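Local structure of fiber KNOB domain (Avirulent turkey hemorrhagic enteritis virus, 4D63) at residues Gly55-Tyr67 with Thr113-Glu125. The protein forms the trimeric head of the turkey adenovirus 3 fibre, which binds sialyllactose and probably serves in attachment to host cells. Sequence-based numbering, arbitrary orientation.
Sequences GQFVTKTAKVLRY and TYIVPLNGGVRVE. With SIA (N-acetyl-alpha-neuraminic acid), chain B.
Leu118 meets Phe57 with both methyls: CD1 sits over one ring face, 4.1 Å from the centroid, while CD2 lies 3.8 Å from Phe57 CB and also touches CD1 of Leu65, on the second strand of the hairpin. With Phe57 CG anti to its carbonyl carbon (chi1 -64°), the ring extends past Gly120 and Gly121 and brings CE1 to 3.4 Å from Val122 O, which lies at the ring edge. Beyond it, Val122 CG1 approaches Tyr67 OH and its CG2 approaches Phe57 CZ; Leu76 and Ile78 of strand 75-80 also touch Val122. The backbones are joined by a reciprocal pair of hydrogen bonds, Val58 N to Asn119 O at 3.1 Å and Asn119 N to Val58 O at 3.0 Å. One water donates to both Val58 O and Asn119 OD1; a second links Lys60 N to Pro117 O. Thr59 OG1 accepts from Thr61 N in an ST turn and from Lys63 N, and is also hydrogen-bonded to Asp104 OD1, at the type I turn Thr59-Ala62 between strands 53-59 and 64-71. Past Val122, Glu125 OE2 accepts from sialic acid O4 at 3.0 Å. The first strand of a beta-hairpin thus pairs antiparallel with strand 113-120 in the fibre-head sheet, and the loop after 113-120 leads to the sialic acid pocket.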
ATOM      1  N   GLY A  55      -4.313 -20.971  -8.006  1.00 42.80           N
ATOM      2  CA  GLY A  55      -5.740 -20.730  -8.192  1.00 40.81           C
ATOM      3  C   GLY A  55      -5.947 -19.713  -9.307  1.00 38.65           C
ATOM      4  O   GLY A  55      -4.987 -19.177  -9.844  1.00 41.86           O
ATOM      5  N   GLN A  56      -7.194 -19.467  -9.679  1.00 39.87           N
ATOM      6  CA  GLN A  56      -7.488 -18.356 -10.549  1.00 43.14           C
ATOM      7  C   GLN A  56      -8.929 -17.879 -10.402  1.00 41.54           C
ATOM      8  O   GLN A  56      -9.798 -18.582  -9.837  1.00 37.89           O
ATOM      9  CB  GLN A  56      -7.114 -18.652 -12.026  1.00 46.45           C
ATOM     10  CG  GLN A  56      -7.971 -19.682 -12.752  1.00 49.73           C
ATOM     11  CD  GLN A  56      -7.715 -21.075 -12.259  1.00 56.18           C
ATOM     12  OE1 GLN A  56      -6.568 -21.519 -12.203  1.00 58.62           O
ATOM     13  NE2 GLN A  56      -8.781 -21.775 -11.881  1.00 59.67           N
ATOM     14  N   PHE A  57      -9.136 -16.649 -10.869  1.00 38.45           N
ATOM     15  CA  PHE A  57     -10.433 -16.107 -11.105  1.00 36.04           C
ATOM     16  C   PHE A  57     -10.557 -16.019 -12.601  1.00 35.58           C
ATOM     17  O   PHE A  57      -9.560 -16.021 -13.336  1.00 39.19           O
ATOM     18  CB  PHE A  57     -10.573 -14.699 -10.535  1.00 38.79           C
ATOM     19  CG  PHE A  57     -10.454 -14.605  -9.041  1.00 39.88           C
ATOM     20  CD1 PHE A  57     -11.500 -14.969  -8.234  1.00 38.54           C
ATOM     21  CD2 PHE A  57      -9.312 -14.089  -8.453  1.00 38.63           C
ATOM     22  CE1 PHE A  57     -11.416 -14.858  -6.865  1.00 41.96           C
ATOM     23  CE2 PHE A  57      -9.214 -13.982  -7.082  1.00 40.46           C
ATOM     24  CZ  PHE A  57     -10.270 -14.364  -6.282  1.00 43.33           C
ATOM     25  N   VAL A  58     -11.795 -15.910 -13.050  1.00 37.79           N
ATOM     26  CA  VAL A  58     -12.089 -15.719 -14.452  1.00 37.98           C
ATOM     27  C   VAL A  58     -13.072 -14.567 -14.568  1.00 36.72           C
ATOM     28  O   VAL A  58     -13.975 -14.427 -13.738  1.00 35.15           O
ATOM     29  CB  VAL A  58     -12.671 -17.011 -15.077  1.00 42.43           C
ATOM     30  CG1 VAL A  58     -12.964 -16.801 -16.556  1.00 43.57           C
ATOM     31  CG2 VAL A  58     -11.675 -18.162 -14.894  1.00 43.10           C
ATOM     32  N   THR A  59     -12.870 -13.725 -15.582  1.00 37.58           N
ATOM     33  CA  THR A  59     -13.726 -12.564 -15.805  1.00 40.35           C
ATOM     34  C   THR A  59     -14.877 -12.904 -16.736  1.00 42.47           C
ATOM     35  O   THR A  59     -14.903 -13.976 -17.324  1.00 43.91           O
ATOM     36  CB  THR A  59     -12.944 -11.404 -16.454  1.00 39.81           C
ATOM     37  OG1 THR A  59     -12.631 -11.743 -17.805  1.00 34.32           O
ATOM     38  CG2 THR A  59     -11.624 -11.100 -15.681  1.00 40.01           C
ATOM     39  N   LYS A  60     -15.796 -11.948 -16.876  1.00 48.08           N
ATOM     40  CA  LYS A  60     -16.931 -12.008 -17.804  1.00 52.22           C
ATOM     41  C   LYS A  60     -16.533 -12.318 -19.238  1.00 49.79           C
ATOM     42  O   LYS A  60     -17.311 -12.888 -19.976  1.00 48.45           O
ATOM     43  CB  LYS A  60     -17.711 -10.679 -17.812  1.00 56.59           C
ATOM     44  CG  LYS A  60     -19.027 -10.662 -17.037  1.00 64.05           C
ATOM     45  CD  LYS A  60     -19.636  -9.247 -17.047  1.00 72.30           C
ATOM     46  CE  LYS A  60     -21.162  -9.230 -16.884  1.00 76.97           C
ATOM     47  NZ  LYS A  60     -21.648  -9.659 -15.524  1.00 74.77           N
ATOM     48  N   THR A  61     -15.346 -11.899 -19.650  1.00 51.93           N
ATOM     49  CA  THR A  61     -14.887 -12.168 -21.003  1.00 50.94           C
ATOM     50  C   THR A  61     -13.954 -13.367 -20.996  1.00 49.65           C
ATOM     51  O   THR A  61     -13.183 -13.545 -21.926  1.00 48.84           O
ATOM     52  CB  THR A  61     -14.161 -10.945 -21.618  1.00 52.28           C
ATOM     53  OG1 THR A  61     -12.918 -10.715 -20.950  1.00 49.56           O
ATOM     54  CG2 THR A  61     -15.016  -9.699 -21.507  1.00 59.65           C
ATOM     55  N   ALA A  62     -14.011 -14.182 -19.947  1.00 46.49           N
ATOM     56  CA  ALA A  62     -13.185 -15.374 -19.860  1.00 47.83           C
ATOM     57  C   ALA A  62     -11.679 -15.099 -19.734  1.00 50.54           C
ATOM     58  O   ALA A  62     -10.867 -16.008 -19.968  1.00 49.58           O
ATOM     59  CB  ALA A  62     -13.450 -16.285 -21.050  1.00 47.85           C
ATOM     60  N   LYS A  63     -11.285 -13.875 -19.365  1.00 50.76           N
ATOM     61  CA  LYS A  63      -9.890 -13.647 -18.992  1.00 46.33           C
ATOM     62  C   LYS A  63      -9.636 -14.406 -17.692  1.00 41.98           C
ATOM     63  O   LYS A  63     -10.442 -14.385 -16.785  1.00 40.15           O
ATOM     64  CB  LYS A  63      -9.534 -12.157 -18.837  1.00 50.78           C
ATOM     65  CG  LYS A  63      -8.019 -11.958 -18.788  1.00 58.21           C
ATOM     66  CD  LYS A  63      -7.531 -10.512 -18.610  1.00 60.49           C
ATOM     67  CE  LYS A  63      -6.129 -10.343 -19.210  1.00 61.06           C
ATOM     68  NZ  LYS A  63      -5.077  -9.883 -18.252  1.00 63.79           N
ATOM     69  N   VAL A  64      -8.501 -15.071 -17.621  1.00 43.39           N
ATOM     70  CA  VAL A  64      -8.090 -15.828 -16.451  1.00 44.27           C
ATOM     71  C   VAL A  64      -7.085 -14.963 -15.681  1.00 46.39           C
ATOM     72  O   VAL A  64      -6.078 -14.521 -16.256  1.00 38.63           O
ATOM     73  CB  VAL A  64      -7.405 -17.145 -16.895  1.00 46.22           C
ATOM     74  CG1 VAL A  64      -6.840 -17.923 -15.717  1.00 45.25           C
ATOM     75  CG2 VAL A  64      -8.386 -18.000 -17.699  1.00 48.26           C
ATOM     76  N   LEU A  65      -7.367 -14.745 -14.390  1.00 42.90           N
ATOM     77  CA  LEU A  65      -6.442 -14.062 -13.488  1.00 38.90           C
ATOM     78  C   LEU A  65      -5.901 -15.073 -12.520  1.00 37.35           C
ATOM     79  O   LEU A  65      -6.600 -15.516 -11.597  1.00 36.76           O
ATOM     80  CB  LEU A  65      -7.122 -12.927 -12.710  1.00 37.91           C
ATOM     81  CG  LEU A  65      -7.958 -11.953 -13.522  1.00 37.92           C
ATOM     82  CD1 LEU A  65      -8.572 -10.934 -12.581  1.00 38.94           C
ATOM     83  CD2 LEU A  65      -7.158 -11.264 -14.627  1.00 39.29           C
ATOM     84  N   ARG A  66      -4.637 -15.410 -12.704  1.00 36.96           N
ATOM     85  CA  ARG A  66      -4.025 -16.417 -11.899  1.00 42.89           C
ATOM     86  C   ARG A  66      -3.402 -15.824 -10.633  1.00 41.84           C
ATOM     87  O   ARG A  66      -2.895 -14.697 -10.629  1.00 35.25           O
ATOM     88  CB  ARG A  66      -2.994 -17.181 -12.743  1.00 48.50           C
ATOM     89  CG  ARG A  66      -3.670 -18.043 -13.807  1.00 54.96           C
ATOM     90  CD  ARG A  66      -2.721 -18.475 -14.901  1.00 62.63           C
ATOM     91  NE  ARG A  66      -1.424 -18.935 -14.383  1.00 69.72           N
ATOM     92  CZ  ARG A  66      -0.261 -18.262 -14.439  1.00 76.68           C
ATOM     93  NH1 ARG A  66      -0.169 -17.047 -14.990  1.00 72.25           N
ATOM     94  NH2 ARG A  66       0.842 -18.822 -13.932  1.00 77.38           N
ATOM     95  N   TYR A  67      -3.449 -16.622  -9.572  1.00 39.63           N
ATOM     96  CA  TYR A  67      -2.843 -16.265  -8.314  1.00 42.86           C
ATOM     97  C   TYR A  67      -2.294 -17.483  -7.578  1.00 39.82           C
ATOM     98  O   TYR A  67      -2.675 -18.601  -7.879  1.00 43.95           O
ATOM     99  CB  TYR A  67      -3.890 -15.565  -7.453  1.00 41.81           C
ATOM    100  CG  TYR A  67      -5.093 -16.388  -7.102  1.00 41.59           C
ATOM    101  CD1 TYR A  67      -5.038 -17.346  -6.071  1.00 44.40           C
ATOM    102  CD2 TYR A  67      -6.293 -16.206  -7.760  1.00 40.24           C
ATOM    103  CE1 TYR A  67      -6.153 -18.099  -5.731  1.00 43.38           C
ATOM    104  CE2 TYR A  67      -7.410 -16.952  -7.415  1.00 46.32           C
ATOM    105  CZ  TYR A  67      -7.329 -17.897  -6.405  1.00 43.15           C
ATOM    106  OH  TYR A  67      -8.440 -18.621  -6.042  1.00 48.34           O
ATOM    107  N   THR A 113     -15.493   4.083 -10.017  1.00 36.43           N
ATOM    108  CA  THR A 113     -15.458   2.788  -9.383  1.00 35.38           C
ATOM    109  C   THR A 113     -15.786   1.752 -10.440  1.00 36.06           C
ATOM    110  O   THR A 113     -16.881   1.781 -11.010  1.00 34.51           O
ATOM    111  CB  THR A 113     -16.438   2.757  -8.207  1.00 34.54           C
ATOM    112  OG1 THR A 113     -16.020   3.755  -7.286  1.00 33.60           O
ATOM    113  CG2 THR A 113     -16.452   1.392  -7.502  1.00 33.59           C
ATOM    114  N   TYR A 114     -14.799   0.897 -10.748  1.00 34.37           N
ATOM    115  CA  TYR A 114     -14.944  -0.133 -11.769  1.00 34.21           C
ATOM    116  C   TYR A 114     -14.999  -1.495 -11.092  1.00 34.20           C
ATOM    117  O   TYR A 114     -14.077  -1.908 -10.393  1.00 31.46           O
ATOM    118  CB  TYR A 114     -13.808  -0.024 -12.808  1.00 36.59           C
ATOM    119  CG  TYR A 114     -13.819   1.357 -13.453  1.00 42.14           C
ATOM    120  CD1 TYR A 114     -13.250   2.451 -12.803  1.00 44.41           C
ATOM    121  CD2 TYR A 114     -14.465   1.584 -14.669  1.00 44.39           C
ATOM    122  CE1 TYR A 114     -13.283   3.717 -13.360  1.00 49.84           C
ATOM    123  CE2 TYR A 114     -14.507   2.857 -15.230  1.00 47.05           C
ATOM    124  CZ  TYR A 114     -13.929   3.922 -14.564  1.00 47.27           C
ATOM    125  OH  TYR A 114     -13.970   5.202 -15.105  1.00 56.49           O
ATOM    126  N   ILE A 115     -16.113  -2.177 -11.301  1.00 34.00           N
ATOM    127  CA  ILE A 115     -16.409  -3.424 -10.644  1.00 36.07           C
ATOM    128  C   ILE A 115     -16.280  -4.568 -11.629  1.00 36.89           C
ATOM    129  O   ILE A 115     -16.964  -4.595 -12.667  1.00 35.99           O
ATOM    130  CB  ILE A 115     -17.836  -3.407 -10.058  1.00 36.80           C
ATOM    131  CG1 ILE A 115     -17.996  -2.205  -9.113  1.00 38.11           C
ATOM    132  CG2 ILE A 115     -18.127  -4.724  -9.355  1.00 37.67           C
ATOM    133  CD1 ILE A 115     -19.327  -2.137  -8.386  1.00 40.99           C
ATOM    134  N   VAL A 116     -15.409  -5.509 -11.272  1.00 37.12           N
ATOM    135  CA  VAL A 116     -15.068  -6.649 -12.094  1.00 36.49           C
ATOM    136  C   VAL A 116     -15.640  -7.916 -11.454  1.00 36.75           C
ATOM    137  O   VAL A 116     -15.020  -8.462 -10.553  1.00 36.19           O
ATOM    138  CB  VAL A 116     -13.531  -6.797 -12.220  1.00 38.03           C
ATOM    139  CG1 VAL A 116     -13.171  -8.008 -13.085  1.00 37.66           C
ATOM    140  CG2 VAL A 116     -12.911  -5.529 -12.804  1.00 38.83           C
ATOM    141  N   PRO A 117     -16.841  -8.379 -11.894  1.00 38.61           N
ATOM    142  CA  PRO A 117     -17.375  -9.647 -11.353  1.00 40.75           C
ATOM    143  C   PRO A 117     -16.465 -10.754 -11.759  1.00 39.03           C
ATOM    144  O   PRO A 117     -15.961 -10.730 -12.884  1.00 39.12           O
ATOM    145  CB  PRO A 117     -18.734  -9.818 -12.044  1.00 42.05           C
ATOM    146  CG  PRO A 117     -18.694  -8.909 -13.206  1.00 44.63           C
ATOM    147  CD  PRO A 117     -17.758  -7.777 -12.870  1.00 41.04           C
ATOM    148  N   LEU A 118     -16.214 -11.673 -10.835  1.00 38.23           N
ATOM    149  CA  LEU A 118     -15.298 -12.799 -11.056  1.00 40.50           C
ATOM    150  C   LEU A 118     -16.015 -14.129 -10.760  1.00 42.40           C
ATOM    151  O   LEU A 118     -17.019 -14.170 -10.036  1.00 40.34           O
ATOM    152  CB  LEU A 118     -14.072 -12.667 -10.136  1.00 39.27           C
ATOM    153  CG  LEU A 118     -13.203 -11.403 -10.304  1.00 38.63           C
ATOM    154  CD1 LEU A 118     -12.344 -11.161  -9.075  1.00 37.54           C
ATOM    155  CD2 LEU A 118     -12.364 -11.476 -11.571  1.00 39.70           C
ATOM    156  N   ASN A 119     -15.495 -15.203 -11.325  1.00 45.79           N
ATOM    157  CA  ASN A 119     -15.978 -16.531 -11.002  1.00 54.69           C
ATOM    158  C   ASN A 119     -14.827 -17.417 -10.561  1.00 52.54           C
ATOM    159  O   ASN A 119     -13.685 -17.270 -11.016  1.00 48.80           O
ATOM    160  CB  ASN A 119     -16.760 -17.143 -12.176  1.00 64.25           C
ATOM    161  CG  ASN A 119     -18.256 -16.845 -12.086  1.00 78.40           C
ATOM    162  OD1 ASN A 119     -18.743 -15.890 -12.700  1.00 81.83           O
ATOM    163  ND2 ASN A 119     -18.988 -17.638 -11.277  1.00 84.43           N
ATOM    164  N   GLY A 120     -15.140 -18.322  -9.644  1.00 52.69           N
ATOM    165  CA  GLY A 120     -14.161 -19.268  -9.131  1.00 54.98           C
ATOM    166  C   GLY A 120     -13.366 -18.623  -8.021  1.00 56.94           C
ATOM    167  O   GLY A 120     -13.859 -17.724  -7.340  1.00 52.08           O
ATOM    168  N   GLY A 121     -12.144 -19.111  -7.833  1.00 60.65           N
ATOM    169  CA  GLY A 121     -11.209 -18.540  -6.875  1.00 61.09           C
ATOM    170  C   GLY A 121     -11.759 -18.537  -5.465  1.00 60.99           C
ATOM    171  O   GLY A 121     -12.625 -19.349  -5.137  1.00 63.57           O
ATOM    172  N   VAL A 122     -11.285 -17.590  -4.652  1.00 60.98           N
ATOM    173  CA  VAL A 122     -11.666 -17.499  -3.242  1.00 55.55           C
ATOM    174  C   VAL A 122     -12.631 -16.360  -2.983  1.00 53.29           C
ATOM    175  O   VAL A 122     -12.790 -15.472  -3.820  1.00 55.69           O
ATOM    176  CB  VAL A 122     -10.434 -17.403  -2.322  1.00 57.10           C
ATOM    177  CG1 VAL A 122      -9.518 -18.591  -2.575  1.00 60.06           C
ATOM    178  CG2 VAL A 122      -9.660 -16.099  -2.507  1.00 56.37           C
ATOM    179  N   ARG A 123     -13.289 -16.428  -1.822  1.00 54.20           N
ATOM    180  CA  ARG A 123     -14.330 -15.483  -1.401  1.00 53.21           C
ATOM    181  C   ARG A 123     -13.860 -14.797  -0.147  1.00 50.92           C
ATOM    182  O   ARG A 123     -13.952 -15.375   0.951  1.00 51.20           O
ATOM    183  CB  ARG A 123     -15.649 -16.196  -1.109  1.00 55.85           C
ATOM    184  CG  ARG A 123     -16.236 -16.876  -2.323  1.00 62.83           C
ATOM    185  CD  ARG A 123     -17.643 -17.423  -2.097  1.00 66.95           C
ATOM    186  NE  ARG A 123     -18.341 -17.526  -3.388  1.00 74.96           N
ATOM    187  CZ  ARG A 123     -18.275 -18.554  -4.243  1.00 75.76           C
ATOM    188  NH1 ARG A 123     -17.555 -19.632  -3.958  1.00 71.17           N
ATOM    189  NH2 ARG A 123     -18.956 -18.495  -5.399  1.00 79.47           N
ATOM    190  N   VAL A 124     -13.331 -13.580  -0.331  1.00 49.44           N
ATOM    191  CA  VAL A 124     -12.709 -12.798   0.746  1.00 45.07           C
ATOM    192  C   VAL A 124     -13.168 -11.362   0.704  1.00 41.57           C
ATOM    193  O   VAL A 124     -13.432 -10.809  -0.359  1.00 36.03           O
ATOM    194  CB  VAL A 124     -11.168 -12.759   0.668  1.00 43.86           C
ATOM    195  CG1 VAL A 124     -10.573 -14.115   0.959  1.00 47.99           C
ATOM    196  CG2 VAL A 124     -10.668 -12.271  -0.683  1.00 45.89           C
ATOM    197  N   GLU A 125     -13.264 -10.781   1.886  1.00 38.48           N
ATOM    198  CA  GLU A 125     -13.387  -9.357   2.049  1.00 39.02           C
ATOM    199  C   GLU A 125     -11.965  -8.837   2.369  1.00 37.54           C
ATOM    200  O   GLU A 125     -11.527  -8.884   3.524  1.00 38.18           O
ATOM    201  CB  GLU A 125     -14.363  -9.051   3.194  1.00 41.15           C
ATOM    202  CG  GLU A 125     -15.843  -9.337   2.920  1.00 44.55           C
ATOM    203  CD  GLU A 125     -16.422  -8.619   1.696  1.00 47.25           C
ATOM    204  OE1 GLU A 125     -16.002  -7.471   1.359  1.00 44.59           O
ATOM    205  OE2 GLU A 125     -17.328  -9.221   1.059  1.00 45.82           O
TER
HETATM  206  C1  SIA B1455     -23.696 -11.275   0.175  0.67 54.64           C
HETATM  207  C2  SIA B1455     -23.532 -10.949   1.656  0.67 59.87           C
HETATM  208  C3  SIA B1455     -22.125 -11.324   2.162  0.67 60.32           C
HETATM  209  C4  SIA B1455     -21.052 -10.313   1.737  0.67 58.63           C
HETATM  210  C5  SIA B1455     -21.485  -8.933   2.209  0.67 57.40           C
HETATM  211  C6  SIA B1455     -22.828  -8.596   1.539  0.67 58.57           C
HETATM  212  C7  SIA B1455     -23.412  -7.242   1.945  0.67 58.64           C
HETATM  213  C8  SIA B1455     -24.893  -7.078   1.551  0.67 59.15           C
HETATM  214  C9  SIA B1455     -25.812  -6.858   2.758  0.67 59.51           C
HETATM  215  C10 SIA B1455     -19.886  -7.201   2.896  0.67 51.68           C
HETATM  216  C11 SIA B1455     -18.675  -6.364   2.550  0.67 50.39           C
HETATM  217  N5  SIA B1455     -20.401  -7.993   1.952  0.67 53.43           N
HETATM  218  O1A SIA B1455     -22.858 -12.039  -0.361  0.67 51.28           O
HETATM  219  O1B SIA B1455     -24.669 -10.797  -0.462  0.67 45.54           O
HETATM  220  O2  SIA B1455     -24.557 -11.652   2.396  0.67 61.31           O
HETATM  221  O4  SIA B1455     -19.746 -10.612   2.283  0.67 54.31           O
HETATM  222  O6  SIA B1455     -23.787  -9.572   1.947  0.67 59.88           O
HETATM  223  O7  SIA B1455     -23.257  -7.115   3.371  0.67 57.09           O
HETATM  224  O8  SIA B1455     -25.092  -5.972   0.664  0.67 55.84           O
HETATM  225  O9  SIA B1455     -27.175  -7.092   2.375  0.67 60.42           O
HETATM  226  O10 SIA B1455     -20.361  -7.155   4.007  0.67 49.17           O
HETATM  227  O   HOH W   1     -16.884 -14.268 -14.232  1.00 53.60           O
HETATM  228  O   HOH W   2     -15.493  -9.509 -15.331  1.00 38.41           O